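Side-chain contact in Alr3699 protein (Nostoc sp., PDB 4XSO), which is of unknown function but has the two Rossmann-like domains of a GT-B family glycosyltransferase: residues 142-145 / 146-150. Numbering follows the deposited sequence.
Sequences VAVN and LANRF
L146 lies alongside V142, one turn earlier on the same helix, and its CD1 meets V142 CG1 at 3.9 Å, the two side chains pointing the same way. With CG anti to its own carbonyl carbon (chi1 -70°), L146 leans back over the preceding turn, where CG also rests 3.3 Å from V142 O. V142 O also accepts the backbone N of L146 at 2.9 Å. N148 likewise lies beside V144, pointing the same way, its ND2 3.6 Å from V144 CG1, while V144 O takes the backbone N of N148 at 2.8 Å. The carboxamide of N148 sits beside this carbonyl without bonding to it, and its ND2 donates instead to the backbone O of G169. Helix 137-150 is the crossover of a beta-alpha-beta unit between parallel strands 122-126 and 153-156 in the N-terminal Rossmann-like domain of this GT-B protein. V142 and L146 pack on V109 of helix 105-118, whereas A147 and N148 touch F165 of helix 159-167. At the C-terminal end, R149 N donates to N145 O at 3.0 Å, and the ring of F150 meets F116 of the second subunit.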
ATOM      1  N   VAL A 142      -2.733   5.305 -12.055  1.00 38.81           N
ATOM      2  CA  VAL A 142      -2.381   4.413 -10.969  1.00 40.90           C
ATOM      3  C   VAL A 142      -2.684   2.973 -11.390  1.00 38.39           C
ATOM      4  O   VAL A 142      -1.819   2.123 -11.361  1.00 40.01           O
ATOM      5  CB  VAL A 142      -3.122   4.818  -9.688  1.00 37.27           C
ATOM      6  CG1 VAL A 142      -3.032   3.727  -8.604  1.00 40.09           C
ATOM      7  CG2 VAL A 142      -2.476   6.080  -9.139  1.00 42.08           C
ATOM      8  N   ALA A 143      -3.911   2.721 -11.805  1.00 36.23           N
ATOM      9  CA  ALA A 143      -4.308   1.428 -12.343  1.00 37.05           C
ATOM     10  C   ALA A 143      -3.371   0.906 -13.442  1.00 35.24           C
ATOM     11  O   ALA A 143      -2.833  -0.181 -13.357  1.00 40.66           O
ATOM     12  CB  ALA A 143      -5.741   1.526 -12.860  1.00 35.39           C
ATOM     13  N   VAL A 144      -3.142   1.703 -14.474  1.00 36.35           N
ATOM     14  CA  VAL A 144      -2.283   1.289 -15.551  1.00 37.35           C
ATOM     15  C   VAL A 144      -0.863   0.944 -15.050  1.00 37.27           C
ATOM     16  O   VAL A 144      -0.238  -0.095 -15.395  1.00 36.53           O
ATOM     17  CB  VAL A 144      -2.246   2.418 -16.607  1.00 42.52           C
ATOM     18  CG1 VAL A 144      -1.047   2.317 -17.503  1.00 44.32           C
ATOM     19  CG2 VAL A 144      -3.545   2.469 -17.413  1.00 46.02           C
ATOM     20  N   ASN A 145      -0.321   1.846 -14.260  1.00 34.62           N
ATOM     21  CA  ASN A 145       1.044   1.671 -13.801  1.00 38.64           C
ATOM     22  C   ASN A 145       1.197   0.399 -12.929  1.00 34.71           C
ATOM     23  O   ASN A 145       2.137  -0.359 -13.072  1.00 31.02           O
ATOM     24  CB  ASN A 145       1.442   2.860 -13.016  1.00 38.70           C
ATOM     25  CG  ASN A 145       2.796   2.673 -12.340  1.00 53.19           C
ATOM     26  OD1 ASN A 145       2.966   2.998 -11.151  1.00 52.62           O
ATOM     27  ND2 ASN A 145       3.773   2.160 -13.101  1.00 58.09           N
ATOM     28  N   LEU A 146       0.285   0.201 -12.008  1.00 29.80           N
ATOM     29  CA  LEU A 146       0.371  -0.951 -11.146  1.00 33.11           C
ATOM     30  C   LEU A 146       0.201  -2.236 -11.984  1.00 32.72           C
ATOM     31  O   LEU A 146       0.897  -3.227 -11.803  1.00 31.51           O
ATOM     32  CB  LEU A 146      -0.683  -0.871 -10.049  1.00 33.98           C
ATOM     33  CG  LEU A 146      -0.334   0.262  -9.023  1.00 37.27           C
ATOM     34  CD1 LEU A 146      -1.333   0.327  -7.892  1.00 36.26           C
ATOM     35  CD2 LEU A 146       1.008  -0.037  -8.409  1.00 41.11           C
ATOM     36  N   ALA A 147      -0.733  -2.206 -12.898  1.00 32.24           N
ATOM     37  CA  ALA A 147      -0.956  -3.402 -13.750  1.00 32.38           C
ATOM     38  C   ALA A 147       0.310  -3.723 -14.516  1.00 27.52           C
ATOM     39  O   ALA A 147       0.825  -4.881 -14.497  1.00 32.30           O
ATOM     40  CB  ALA A 147      -2.188  -3.132 -14.648  1.00 30.76           C
ATOM     41  N   ASN A 148       0.896  -2.688 -15.137  1.00 32.06           N
ATOM     42  CA  ASN A 148       2.057  -2.866 -15.956  1.00 31.52           C
ATOM     43  C   ASN A 148       3.211  -3.403 -15.157  1.00 31.79           C
ATOM     44  O   ASN A 148       3.998  -4.223 -15.630  1.00 29.81           O
ATOM     45  CB  ASN A 148       2.518  -1.527 -16.624  1.00 31.76           C
ATOM     46  CG  ASN A 148       1.573  -1.079 -17.696  1.00 34.97           C
ATOM     47  OD1 ASN A 148       0.705  -1.845 -18.097  1.00 35.52           O
ATOM     48  ND2 ASN A 148       1.744   0.148 -18.193  1.00 31.42           N
ATOM     49  N   ARG A 149       3.331  -2.961 -13.937  1.00 29.95           N
ATOM     50  CA  ARG A 149       4.493  -3.402 -13.163  1.00 35.94           C
ATOM     51  C   ARG A 149       4.275  -4.738 -12.406  1.00 35.09           C
ATOM     52  O   ARG A 149       5.247  -5.493 -12.172  1.00 28.53           O
ATOM     53  CB  ARG A 149       4.925  -2.342 -12.163  1.00 42.48           C
ATOM     54  CG  ARG A 149       6.192  -2.740 -11.385  1.00 50.33           C
ATOM     55  CD  ARG A 149       6.915  -1.580 -10.663  1.00 63.31           C
ATOM     56  NE  ARG A 149       8.304  -1.958 -10.288  1.00 70.94           N
ATOM     57  CZ  ARG A 149       9.134  -1.221  -9.536  1.00 77.65           C
ATOM     58  NH1 ARG A 149       8.767  -0.022  -9.066  1.00 76.96           N
ATOM     59  NH2 ARG A 149      10.363  -1.679  -9.270  1.00 77.35           N
ATOM     60  N   PHE A 150       3.072  -4.968 -11.928  1.00 28.77           N
ATOM     61  CA  PHE A 150       2.898  -6.121 -10.996  1.00 29.83           C
ATOM     62  C   PHE A 150       2.074  -7.242 -11.523  1.00 28.66           C
ATOM     63  O   PHE A 150       2.079  -8.351 -10.955  1.00 29.24           O
ATOM     64  CB  PHE A 150       2.251  -5.645  -9.714  1.00 33.81           C
ATOM     65  CG  PHE A 150       3.103  -4.678  -8.964  1.00 34.91           C
ATOM     66  CD1 PHE A 150       4.202  -5.143  -8.277  1.00 41.93           C
ATOM     67  CD2 PHE A 150       2.913  -3.313  -9.107  1.00 38.73           C
ATOM     68  CE1 PHE A 150       5.060  -4.245  -7.646  1.00 52.48           C
ATOM     69  CE2 PHE A 150       3.771  -2.409  -8.500  1.00 41.62           C
ATOM     70  CZ  PHE A 150       4.837  -2.878  -7.748  1.00 43.97           C
TER